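Local coordinates for protein putative glycosyltransferase (GalT1) (Streptococcus parasanguinis, PDB 4PHR) that binds UDP with a GT-D-fold domain and probably transfers a sugar from a nucleotide-sugar donor, as part of a longer protein, at residues I119-I124 with Y233-M238; S169-L174 with Q269-A274; L72-P77 with P112-T117; N180-Y185 with G206-V211. All coordinates share one frame; numbering follows the deposited sequence.

Overall arrangement
From the N terminus, interaction 3 comes first: after strand 72-76 the chain passes through helices 88-100 and 102-108 before the short strand 115-116 pairs with it in the three-stranded parallel sheet. Its second segment leads directly into 119-124, where interaction 1 opens; that contact closes a long loop when helix 229-238 packs on the turn beside the diphosphate. Within this loop lies interaction 4, which joins the turn 180-185 to the start of helix 206-218 at the uracil side of UDP. Interaction 2 also encloses interaction 4 but crosses interaction 1: 169-174 lies inside the loop closed by interaction 1, while 269-274 lies beyond it and adds the edge strand of the five-stranded sheet.

Interaction 1 (I119-I124 with Y233-M238); sequences ISRPYI and YEWYEM. With UDP (uridine-5'-diphosphate), chain B.
At the diphosphate end of the UDP pocket, the loop 119-124 packs against helix 229-238 through Tyr123, Ile124 and Arg121. The Tyr123 ring lies against the helix backbone: Tyr236 CA stands over the ring centre, 3.7 Å from the centroid and 8° off the normal, a CH-pi contact. The Tyr123 hydroxyl bonds to the carbonyl of Ala240, farther along the chain. The Tyr236 ring adds an offset edge-to-face pair, its edge turned toward the Tyr123 face with the planes at 79°. On the preceding helical residue, the indole of Trp235 meets Ile124, whose CB is 3.7 Å from Trp235 CE3; NE1 of the indole is held by the carbonyl of Val244. This apolar patch adjoins the nucleotide site of the GT-D fold, in which Ser120 OG donates to UDP O2B at 2.7 Å. Arg121, bent at chi2 and chi3, curls back so that NH1 reaches UDP O1B at 3.1 Å. That oxygen lies at the guanidinium edge, near its plane, although the N-H...O angle is only 140°. Arg121 NH2 passes 4.1 Å from Trp235 CZ3, the guanidinium and indole planes oblique to each other. Salt bridges from NE to Glu232 and from NH2 to Glu253 fix the rotation of the guanidinium, leaving NH1 directed at the beta-phosphate.

Interaction 2 (S169-L174 with Q269-A274); sequences SSIKRL and QEQIVA
Two backbone hydrogen bonds join Arg173 to the end of helix 266-271 and the strand that follows it. Arg173 N donates to Gln271 O at 2.8 Å, and Val273 N to Arg173 O at 2.8 Å. Both bonds of Arg173 therefore flank Ile272, its parallel bridge partner. A CA-H...O contact from Lys172 CA to Gln271 O adds a second approach to that carbonyl. The side-chain polar contact is a side-on grip by the Arg173 guanidinium: NE at 2.7 Å and NH2 at 3.1 Å both reach the single oxygen Gln271 OE1. This oxygen lies at the guanidinium edge, within a few degrees of its plane, and the amide is turned nearly coplanar with it (13°). The arginine chain is extended from CG to NE and the glutamine chain beyond CG, which brings the two flat ends together. NH1 pairs instead with Glu152 and the carbonyl of Ser158. Van der Waals contacts surround these bonds: Ile171 CB and CG2 lie against the amide end of Gln271, Lys172 CB lies 3.5 Å from Val273 CG1, and Leu174 CD1 is 4.0 Å from both Val273 CG2 and Ala274 CB. The arrangement is that of a parallel edge strand entered straight from a helix: 272-275 joins strand 170-176 at the border of the five-stranded sheet in this glycosyltransferase domain.

Interaction 3 (L72-P77 with P112-T117); sequences LLVCLP and PFYGST
Leu76 lays a methyl over the Tyr114 ring at the centre of the apolar contact. Its CD2 sits 3.6 Å from the ring centroid and 9° off the normal, a CH-pi contact over the face, while CD1 reaches toward the CD2 and CE2 side of the same ring. Beside it, Val74 CG1 approaches Tyr114 CD2. Farther back along the strand, a chi1 of -177° turns Leu73 CG away from its own amide and carries CD1 to the edge of the Phe113 ring, 3.9 Å from Phe113 CE2, and close to the backbone of Gly115. Gly115 itself is packed between Leu73 and Cys75: Leu73 CD2 is 3.8 Å from Gly115 CA, and Cys75 SG is 3.7 Å from the same atom. Both side chains press directly on the glycine CA. This tight pairing belongs to the three-stranded parallel sheet of the GT-D domain, where 72-76 is the middle strand, with 30-33 along one edge and 115-116 along the other. Its backbone bonds run in turn from Gly115 N to Val74 O (2.9 Å), from Leu76 N to Gly115 O (3.0 Å) and from Thr117 N to Leu76 O (2.9 Å). At the polar edge, Thr117 OG1 bonds to the carbonyl of Phe34, and the Thr117 carbonyl accepts from Arg33, a UDP-binding residue. The Tyr114 hydroxyl bonds to Ala111 N, while Ser116 OG bonds to Phe118 N.

Interaction 4 (N180-Y185 with G206-V211); sequences NAFQYY and GPTAKV. With UDP (uridine-5'-diphosphate), chain B.
Ala181 starts the contact with its CB 4.0 Å from Thr208 OG1, while its backbone N donates to O4 of the UDP uracil at 3.1 Å. At Phe182 the same threonine oxygen lies near the plane of the ring, at its edge, and 3.4 Å from CB. Tyr185 follows at the start of helix 185-195, and its ring reaches over to the other helix. Thr208 CG2 meets the ring edge, 3.8 Å from Tyr185 CD1, and Val211 CG1 comes within 3.5 Å of Tyr185 CZ. The trans chi1 of Tyr185 sends the ring out until its hydroxyl can bond to Asp215, one turn beyond Val211. Across the pocket, Gly206 N donates to UDP O5' at 3.2 Å, and its positive phi (54°) suits glycine. The bent Lys210 chain brings NZ to UDP O2A at 3.0 Å, with Asp225 as its salt-bridge partner. The 3-10 turn 181-183, leading from strand 170-176 into helix 185-195, thus lies against the first turns of helix 206-218, while helix 54-64 touches Phe182, Lys210 and Val211, and helix 36-42 touches Pro207 and Lys210.

Interaction 1 (I119-I124 with Y233-M238)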
# COMPACT_ATOMS: atom_id res chain seq x y z
N ILE A 119 -3.32 -5.78 3.00
CA ILE A 119 -2.14 -6.09 3.81
C ILE A 119 -1.59 -4.82 4.48
O ILE A 119 -0.92 -4.90 5.51
CB ILE A 119 -1.01 -6.83 3.05
CG1 ILE A 119 -0.47 -6.02 1.88
CG2 ILE A 119 -1.45 -8.22 2.61
CD1 ILE A 119 0.87 -6.51 1.38
N SER A 120 -1.91 -3.65 3.91
CA SER A 120 -1.49 -2.38 4.51
C SER A 120 -2.55 -1.83 5.47
O SER A 120 -2.32 -0.82 6.13
CB SER A 120 -1.19 -1.33 3.44
OG SER A 120 -2.38 -1.03 2.72
N ARG A 121 -3.70 -2.50 5.53
CA ARG A 121 -4.89 -1.98 6.23
C ARG A 121 -5.50 -3.05 7.15
O ARG A 121 -6.63 -3.49 6.96
CB ARG A 121 -5.94 -1.52 5.20
CG ARG A 121 -5.41 -0.64 4.06
CD ARG A 121 -4.78 0.65 4.56
NE ARG A 121 -5.68 1.37 5.45
CZ ARG A 121 -6.19 2.57 5.21
NH1 ARG A 121 -5.87 3.23 4.11
NH2 ARG A 121 -7.01 3.11 6.10
N PRO A 122 -4.74 -3.47 8.18
CA PRO A 122 -5.12 -4.67 8.92
C PRO A 122 -5.93 -4.41 10.19
O PRO A 122 -6.01 -5.32 11.02
CB PRO A 122 -3.76 -5.27 9.33
CG PRO A 122 -2.69 -4.34 8.73
CD PRO A 122 -3.38 -3.04 8.52
N TYR A 123 -6.52 -3.23 10.36
CA TYR A 123 -7.12 -2.92 11.65
C TYR A 123 -8.42 -2.10 11.64
O TYR A 123 -9.46 -2.59 12.08
CB TYR A 123 -6.08 -2.23 12.56
CG TYR A 123 -6.61 -1.80 13.92
CD1 TYR A 123 -6.81 -2.72 14.93
CD2 TYR A 123 -6.91 -0.47 14.18
CE1 TYR A 123 -7.31 -2.34 16.17
CE2 TYR A 123 -7.40 -0.07 15.41
CZ TYR A 123 -7.60 -1.01 16.40
OH TYR A 123 -8.09 -0.62 17.63
N ILE A 124 -8.35 -0.86 11.17
CA ILE A 124 -9.39 0.12 11.51
C ILE A 124 -10.78 -0.18 10.94
O ILE A 124 -11.79 0.13 11.57
CB ILE A 124 -8.95 1.58 11.17
CG1 ILE A 124 -9.74 2.59 12.01
CG2 ILE A 124 -9.10 1.84 9.68
CD1 ILE A 124 -9.41 2.54 13.49
N TYR A 233 -0.99 0.92 12.05
CA TYR A 233 -0.26 0.45 13.21
C TYR A 233 -0.44 1.41 14.39
O TYR A 233 -0.62 0.98 15.52
CB TYR A 233 1.22 0.25 12.89
CG TYR A 233 1.98 -0.44 13.99
CD1 TYR A 233 1.66 -1.74 14.37
CD2 TYR A 233 3.00 0.21 14.68
CE1 TYR A 233 2.35 -2.38 15.39
CE2 TYR A 233 3.69 -0.42 15.70
CZ TYR A 233 3.37 -1.72 16.05
OH TYR A 233 4.05 -2.34 17.07
N GLU A 234 -0.40 2.71 14.12
CA GLU A 234 -0.60 3.69 15.19
C GLU A 234 -2.00 3.56 15.79
O GLU A 234 -2.18 3.59 17.01
CB GLU A 234 -0.40 5.12 14.67
CG GLU A 234 1.04 5.45 14.29
CD GLU A 234 1.82 6.07 15.42
OE1 GLU A 234 1.24 6.29 16.50
OE2 GLU A 234 3.02 6.33 15.22
N TRP A 235 -3.01 3.40 14.93
CA TRP A 235 -4.38 3.23 15.42
C TRP A 235 -4.49 1.95 16.27
O TRP A 235 -5.12 1.94 17.33
CB TRP A 235 -5.35 3.18 14.25
CG TRP A 235 -5.57 4.50 13.59
CD1 TRP A 235 -5.53 5.73 14.18
CD2 TRP A 235 -5.89 4.73 12.21
NE1 TRP A 235 -5.81 6.71 13.26
CE2 TRP A 235 -6.02 6.12 12.04
CE3 TRP A 235 -6.06 3.90 11.10
CZ2 TRP A 235 -6.32 6.70 10.81
CZ3 TRP A 235 -6.36 4.47 9.87
CH2 TRP A 235 -6.49 5.86 9.74
N TYR A 236 -3.87 0.88 15.79
CA TYR A 236 -3.85 -0.39 16.50
C TYR A 236 -3.19 -0.26 17.89
O TYR A 236 -3.72 -0.76 18.89
CB TYR A 236 -3.16 -1.46 15.65
CG TYR A 236 -2.64 -2.65 16.42
CD1 TYR A 236 -1.29 -2.75 16.75
CD2 TYR A 236 -3.49 -3.67 16.82
CE1 TYR A 236 -0.81 -3.84 17.46
CE2 TYR A 236 -3.02 -4.76 17.53
CZ TYR A 236 -1.68 -4.84 17.84
OH TYR A 236 -1.20 -5.92 18.54
N GLU A 237 -2.06 0.44 17.96
CA GLU A 237 -1.32 0.55 19.21
C GLU A 237 -2.08 1.37 20.25
O GLU A 237 -1.89 1.18 21.45
CB GLU A 237 0.07 1.16 18.98
CG GLU A 237 1.03 0.28 18.21
CD GLU A 237 1.68 -0.78 19.08
OE1 GLU A 237 2.82 -0.56 19.54
OE2 GLU A 237 1.05 -1.83 19.30
N MET A 238 -2.91 2.30 19.78
CA MET A 238 -3.68 3.12 20.71
C MET A 238 -5.08 2.56 20.96
O MET A 238 -5.86 3.13 21.74
CB MET A 238 -3.73 4.58 20.25
CG MET A 238 -4.60 4.83 19.03
SD MET A 238 -4.39 6.49 18.35
CE MET A 238 -4.21 7.45 19.84
N1 UDP B . 2.24 9.28 -0.68
C2 UDP B . 3.32 10.10 -0.89
N3 UDP B . 3.43 10.80 -2.07
C4 UDP B . 2.48 10.67 -3.05
C5 UDP B . 1.38 9.84 -2.84
C6 UDP B . 1.22 9.27 -1.58
O2 UDP B . 4.17 10.25 -0.01
O4 UDP B . 2.64 11.29 -4.11
C1' UDP B . 2.18 8.49 0.56
C2' UDP B . 1.24 8.90 1.67
O2' UDP B . 1.81 9.94 2.44
C3' UDP B . 1.14 7.61 2.44
C4' UDP B . 1.22 6.55 1.35
O4' UDP B . 1.72 7.21 0.18
O3' UDP B . 2.26 7.46 3.29
C5' UDP B . -0.14 5.92 1.07
O5' UDP B . 0.00 5.01 -0.02
PA UDP B . -1.24 4.18 -0.61
O1A UDP B . -2.20 5.11 -1.23
O2A UDP B . -0.66 3.14 -1.49
O3A UDP B . -1.89 3.56 0.74
PB UDP B . -3.09 2.49 1.01
O1B UDP B . -4.25 3.29 1.48
O2B UDP B . -2.54 1.63 2.08
O3B UDP B . -3.39 1.76 -0.26

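Interaction 2 (S169-L174 with Q269-A274)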
# COMPACT_ATOMS: atom_id res chain seq x y z
N SER A 169 17.42 -4.62 10.71
CA SER A 169 18.84 -4.44 11.04
C SER A 169 19.32 -3.02 10.77
O SER A 169 20.19 -2.50 11.48
CB SER A 169 19.69 -5.43 10.26
OG SER A 169 19.42 -6.74 10.71
N SER A 170 18.79 -2.40 9.73
CA SER A 170 19.11 -1.01 9.45
C SER A 170 18.02 -0.44 8.57
O SER A 170 17.28 -1.18 7.91
CB SER A 170 20.47 -0.89 8.77
OG SER A 170 20.41 -1.34 7.43
N ILE A 171 17.91 0.88 8.56
CA ILE A 171 16.94 1.57 7.72
C ILE A 171 17.60 2.74 7.02
O ILE A 171 18.27 3.56 7.65
CB ILE A 171 15.76 2.11 8.54
CG1 ILE A 171 15.03 0.96 9.23
CG2 ILE A 171 14.82 2.93 7.65
CD1 ILE A 171 13.88 1.44 10.07
N LYS A 172 17.44 2.78 5.70
CA LYS A 172 17.77 3.95 4.91
C LYS A 172 16.47 4.41 4.27
O LYS A 172 15.65 3.58 3.91
CB LYS A 172 18.81 3.61 3.84
CG LYS A 172 20.17 3.16 4.42
CD LYS A 172 20.84 4.29 5.17
CE LYS A 172 22.19 3.87 5.74
NZ LYS A 172 22.74 4.94 6.61
N ARG A 173 16.29 5.72 4.13
CA ARG A 173 15.06 6.28 3.57
C ARG A 173 15.35 7.19 2.39
O ARG A 173 16.25 8.02 2.44
CB ARG A 173 14.29 7.09 4.62
CG ARG A 173 13.88 6.31 5.84
CD ARG A 173 13.17 7.18 6.89
NE ARG A 173 12.98 6.40 8.11
CZ ARG A 173 11.83 5.86 8.50
NH1 ARG A 173 10.71 6.05 7.81
NH2 ARG A 173 11.81 5.16 9.63
N LEU A 174 14.57 7.01 1.34
CA LEU A 174 14.56 7.94 0.22
C LEU A 174 13.27 8.72 0.36
O LEU A 174 12.18 8.17 0.21
CB LEU A 174 14.59 7.18 -1.11
CG LEU A 174 14.77 7.95 -2.42
CD1 LEU A 174 16.08 8.73 -2.40
CD2 LEU A 174 14.71 6.99 -3.61
N GLN A 269 16.22 11.54 10.79
CA GLN A 269 17.06 12.36 9.93
C GLN A 269 18.30 11.59 9.48
O GLN A 269 18.68 11.64 8.31
CB GLN A 269 17.44 13.67 10.62
CG GLN A 269 16.24 14.52 11.00
CD GLN A 269 15.48 15.04 9.78
OE1 GLN A 269 16.05 15.18 8.70
NE2 GLN A 269 14.19 15.31 9.96
N GLU A 270 18.92 10.86 10.40
CA GLU A 270 20.13 10.12 10.08
C GLU A 270 19.88 8.94 9.14
O GLU A 270 20.80 8.44 8.49
CB GLU A 270 20.82 9.66 11.37
CG GLU A 270 21.42 10.80 12.18
CD GLU A 270 21.81 10.41 13.59
OE1 GLU A 270 21.33 9.35 14.07
OE2 GLU A 270 22.59 11.15 14.23
N GLN A 271 18.63 8.50 9.04
CA GLN A 271 18.26 7.44 8.11
C GLN A 271 18.07 7.95 6.68
O GLN A 271 18.11 7.17 5.73
CB GLN A 271 16.99 6.72 8.59
CG GLN A 271 17.19 5.94 9.88
CD GLN A 271 15.88 5.41 10.47
OE1 GLN A 271 14.79 5.77 10.03
NE2 GLN A 271 16.00 4.55 11.48
N ILE A 272 17.85 9.25 6.52
CA ILE A 272 17.55 9.80 5.21
C ILE A 272 18.79 9.83 4.31
O ILE A 272 19.80 10.44 4.65
CB ILE A 272 16.95 11.23 5.31
CG1 ILE A 272 15.64 11.20 6.11
CG2 ILE A 272 16.77 11.84 3.90
CD1 ILE A 272 15.04 12.57 6.32
N VAL A 273 18.71 9.16 3.17
CA VAL A 273 19.83 9.13 2.24
C VAL A 273 19.77 10.32 1.28
O VAL A 273 20.79 10.93 0.97
CB VAL A 273 19.89 7.82 1.44
CG1 VAL A 273 19.90 6.63 2.37
CG2 VAL A 273 18.74 7.72 0.46
N ALA A 274 18.56 10.65 0.82
CA ALA A 274 18.37 11.81 -0.04
C ALA A 274 16.91 12.23 -0.02
O ALA A 274 16.03 11.43 0.31
CB ALA A 274 18.82 11.50 -1.47

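Interaction 3 (L72-P77 with P112-T117)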
# COMPACT_ATOMS: atom_id res chain seq x y z
N LEU A 72 6.08 -11.69 -8.00
CA LEU A 72 5.22 -10.54 -7.75
C LEU A 72 3.80 -10.98 -7.44
O LEU A 72 3.21 -11.78 -8.17
CB LEU A 72 5.20 -9.62 -8.97
CG LEU A 72 4.25 -8.42 -8.90
CD1 LEU A 72 4.77 -7.42 -7.89
CD2 LEU A 72 4.11 -7.78 -10.27
N LEU A 73 3.25 -10.45 -6.36
CA LEU A 73 1.85 -10.63 -6.02
C LEU A 73 1.12 -9.33 -6.35
O LEU A 73 1.47 -8.26 -5.84
CB LEU A 73 1.71 -10.95 -4.53
CG LEU A 73 0.31 -11.25 -3.99
CD1 LEU A 73 -0.29 -12.47 -4.69
CD2 LEU A 73 0.35 -11.46 -2.48
N VAL A 74 0.11 -9.44 -7.21
CA VAL A 74 -0.73 -8.30 -7.57
C VAL A 74 -1.99 -8.37 -6.71
O VAL A 74 -2.64 -9.41 -6.66
CB VAL A 74 -1.10 -8.33 -9.07
CG1 VAL A 74 -2.04 -7.18 -9.41
CG2 VAL A 74 0.16 -8.28 -9.94
N CYS A 75 -2.32 -7.26 -6.04
CA CYS A 75 -3.37 -7.27 -5.02
C CYS A 75 -4.56 -6.39 -5.38
O CYS A 75 -4.40 -5.36 -6.03
CB CYS A 75 -2.81 -6.79 -3.67
SG CYS A 75 -1.42 -7.75 -3.07
N LEU A 76 -5.75 -6.81 -4.93
CA LEU A 76 -6.98 -6.04 -5.07
C LEU A 76 -7.64 -5.87 -3.71
O LEU A 76 -7.34 -6.61 -2.77
CB LEU A 76 -7.96 -6.79 -5.96
CG LEU A 76 -7.93 -6.50 -7.46
CD1 LEU A 76 -6.56 -6.20 -7.99
CD2 LEU A 76 -8.61 -7.65 -8.23
N PRO A 77 -8.56 -4.91 -3.58
CA PRO A 77 -9.29 -4.80 -2.32
C PRO A 77 -10.03 -6.11 -1.99
O PRO A 77 -10.65 -6.71 -2.87
CB PRO A 77 -10.28 -3.65 -2.59
CG PRO A 77 -9.64 -2.84 -3.71
CD PRO A 77 -9.00 -3.91 -4.57
N PRO A 112 -6.36 -15.91 -11.93
CA PRO A 112 -6.85 -16.98 -11.05
C PRO A 112 -6.96 -16.56 -9.58
O PRO A 112 -7.83 -17.04 -8.87
CB PRO A 112 -5.81 -18.09 -11.23
CG PRO A 112 -4.62 -17.43 -11.85
CD PRO A 112 -5.16 -16.31 -12.68
N PHE A 113 -6.07 -15.67 -9.14
CA PHE A 113 -6.13 -15.16 -7.78
C PHE A 113 -5.39 -13.83 -7.68
O PHE A 113 -4.55 -13.52 -8.52
CB PHE A 113 -5.51 -16.14 -6.79
CG PHE A 113 -4.02 -16.31 -6.95
CD1 PHE A 113 -3.50 -17.27 -7.80
CD2 PHE A 113 -3.14 -15.50 -6.25
CE1 PHE A 113 -2.14 -17.42 -7.95
CE2 PHE A 113 -1.77 -15.65 -6.39
CZ PHE A 113 -1.27 -16.61 -7.25
N TYR A 114 -5.73 -13.06 -6.65
CA TYR A 114 -5.04 -11.82 -6.33
C TYR A 114 -4.67 -11.85 -4.87
O TYR A 114 -5.30 -12.55 -4.09
CB TYR A 114 -5.95 -10.61 -6.60
CG TYR A 114 -6.26 -10.43 -8.07
CD1 TYR A 114 -7.36 -11.05 -8.65
CD2 TYR A 114 -5.43 -9.67 -8.88
CE1 TYR A 114 -7.64 -10.89 -10.00
CE2 TYR A 114 -5.70 -9.50 -10.23
CZ TYR A 114 -6.80 -10.12 -10.78
OH TYR A 114 -7.09 -9.97 -12.12
N GLY A 115 -3.64 -11.09 -4.49
CA GLY A 115 -3.37 -10.85 -3.08
C GLY A 115 -4.31 -9.78 -2.56
O GLY A 115 -5.09 -9.21 -3.32
N SER A 116 -4.22 -9.49 -1.26
CA SER A 116 -5.07 -8.48 -0.65
C SER A 116 -4.41 -7.11 -0.54
O SER A 116 -3.36 -6.96 0.08
CB SER A 116 -5.48 -8.91 0.76
OG SER A 116 -6.27 -7.90 1.37
N THR A 117 -5.06 -6.10 -1.10
CA THR A 117 -4.64 -4.71 -0.95
C THR A 117 -4.65 -4.30 0.52
O THR A 117 -3.95 -3.36 0.92
CB THR A 117 -5.54 -3.83 -1.82
OG1 THR A 117 -5.20 -4.10 -3.18
CG2 THR A 117 -5.41 -2.33 -1.54

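Interaction 4 (N180-Y185 with G206-V211)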
# COMPACT_ATOMS: atom_id res chain seq x y z
N ASN A 180 1.94 14.24 -5.64
CA ASN A 180 2.43 14.31 -7.02
C ASN A 180 3.84 13.77 -7.18
O ASN A 180 4.64 14.33 -7.93
CB ASN A 180 2.34 15.74 -7.57
CG ASN A 180 0.92 16.13 -7.88
OD1 ASN A 180 0.04 15.27 -8.00
ND2 ASN A 180 0.68 17.42 -8.01
N ALA A 181 4.14 12.68 -6.49
CA ALA A 181 5.48 12.11 -6.59
C ALA A 181 5.78 11.61 -8.00
O ALA A 181 6.95 11.51 -8.39
CB ALA A 181 5.66 10.99 -5.58
N PHE A 182 4.75 11.31 -8.79
CA PHE A 182 4.99 10.74 -10.11
C PHE A 182 5.79 11.68 -11.01
O PHE A 182 6.51 11.23 -11.90
CB PHE A 182 3.70 10.31 -10.82
CG PHE A 182 3.97 9.53 -12.08
CD1 PHE A 182 4.46 8.24 -12.01
CD2 PHE A 182 3.77 10.10 -13.33
CE1 PHE A 182 4.73 7.51 -13.16
CE2 PHE A 182 4.04 9.39 -14.49
CZ PHE A 182 4.52 8.09 -14.40
N GLN A 183 5.68 12.98 -10.76
CA GLN A 183 6.45 13.94 -11.53
C GLN A 183 7.95 13.66 -11.47
O GLN A 183 8.69 13.98 -12.40
CB GLN A 183 6.18 15.36 -11.03
CG GLN A 183 6.97 16.38 -11.81
CD GLN A 183 6.66 17.79 -11.40
OE1 GLN A 183 5.54 18.27 -11.59
NE2 GLN A 183 7.65 18.47 -10.84
N TYR A 184 8.39 13.07 -10.37
CA TYR A 184 9.81 12.81 -10.15
C TYR A 184 10.14 11.34 -10.34
O TYR A 184 11.16 10.88 -9.84
CB TYR A 184 10.21 13.28 -8.75
CG TYR A 184 9.98 14.75 -8.54
CD1 TYR A 184 8.76 15.22 -8.06
CD2 TYR A 184 10.96 15.68 -8.86
CE1 TYR A 184 8.54 16.58 -7.89
CE2 TYR A 184 10.75 17.03 -8.69
CZ TYR A 184 9.54 17.47 -8.20
OH TYR A 184 9.32 18.82 -8.03
N TYR A 185 9.30 10.62 -11.08
CA TYR A 185 9.43 9.17 -11.13
C TYR A 185 10.81 8.66 -11.56
O TYR A 185 11.38 7.78 -10.91
CB TYR A 185 8.36 8.51 -11.99
CG TYR A 185 8.57 7.02 -11.99
CD1 TYR A 185 8.23 6.27 -10.87
CD2 TYR A 185 9.16 6.37 -13.06
CE1 TYR A 185 8.45 4.91 -10.84
CE2 TYR A 185 9.39 5.01 -13.04
CZ TYR A 185 9.03 4.28 -11.92
OH TYR A 185 9.24 2.93 -11.89
N GLY A 206 1.66 6.00 -2.60
CA GLY A 206 0.47 6.12 -3.42
C GLY A 206 0.61 5.41 -4.75
O GLY A 206 1.21 4.33 -4.82
N PRO A 207 0.03 5.99 -5.83
CA PRO A 207 0.06 5.29 -7.12
C PRO A 207 1.46 5.14 -7.68
O PRO A 207 1.75 4.17 -8.40
CB PRO A 207 -0.80 6.18 -8.03
CG PRO A 207 -0.85 7.49 -7.34
CD PRO A 207 -0.76 7.23 -5.88
N THR A 208 2.34 6.08 -7.36
CA THR A 208 3.71 6.01 -7.82
C THR A 208 4.40 4.75 -7.30
O THR A 208 5.25 4.16 -7.98
CB THR A 208 4.49 7.28 -7.44
OG1 THR A 208 3.83 8.42 -7.99
CG2 THR A 208 5.92 7.23 -7.96
N ALA A 209 4.03 4.33 -6.09
CA ALA A 209 4.60 3.12 -5.49
C ALA A 209 4.41 1.90 -6.38
O ALA A 209 5.28 1.03 -6.45
CB ALA A 209 3.98 2.86 -4.11
N LYS A 210 3.27 1.81 -7.07
CA LYS A 210 2.98 0.61 -7.85
C LYS A 210 3.91 0.52 -9.06
O LYS A 210 4.40 -0.57 -9.41
CB LYS A 210 1.52 0.58 -8.28
CG LYS A 210 0.53 0.44 -7.10
CD LYS A 210 0.21 1.79 -6.48
CE LYS A 210 -0.85 1.73 -5.38
NZ LYS A 210 -0.33 1.45 -4.00
N VAL A 211 4.16 1.66 -9.69
CA VAL A 211 5.05 1.69 -10.85
C VAL A 211 6.47 1.38 -10.40
O VAL A 211 7.19 0.61 -11.05
CB VAL A 211 4.99 3.05 -11.57
CG1 VAL A 211 5.86 3.02 -12.84
CG2 VAL A 211 3.55 3.39 -11.93
N1 UDP B . 2.24 9.28 -0.68
C2 UDP B . 3.32 10.10 -0.89
N3 UDP B . 3.43 10.80 -2.07
C4 UDP B . 2.48 10.67 -3.05
C5 UDP B . 1.38 9.84 -2.84
C6 UDP B . 1.22 9.27 -1.58
O2 UDP B . 4.17 10.25 -0.01
O4 UDP B . 2.64 11.29 -4.11
C1' UDP B . 2.18 8.49 0.56
C2' UDP B . 1.24 8.90 1.67
O2' UDP B . 1.81 9.94 2.44
C3' UDP B . 1.14 7.61 2.44
C4' UDP B . 1.22 6.55 1.35
O4' UDP B . 1.72 7.21 0.18
O3' UDP B . 2.26 7.46 3.29
C5' UDP B . -0.14 5.92 1.07
O5' UDP B . 0.00 5.01 -0.02
PA UDP B . -1.24 4.18 -0.61
O1A UDP B . -2.20 5.11 -1.23
O2A UDP B . -0.66 3.14 -1.49
O3A UDP B . -1.89 3.56 0.74
PB UDP B . -3.09 2.49 1.01
O1B UDP B . -4.25 3.29 1.48
O2B UDP B . -2.54 1.63 2.08
O3B UDP B . -3.39 1.76 -0.26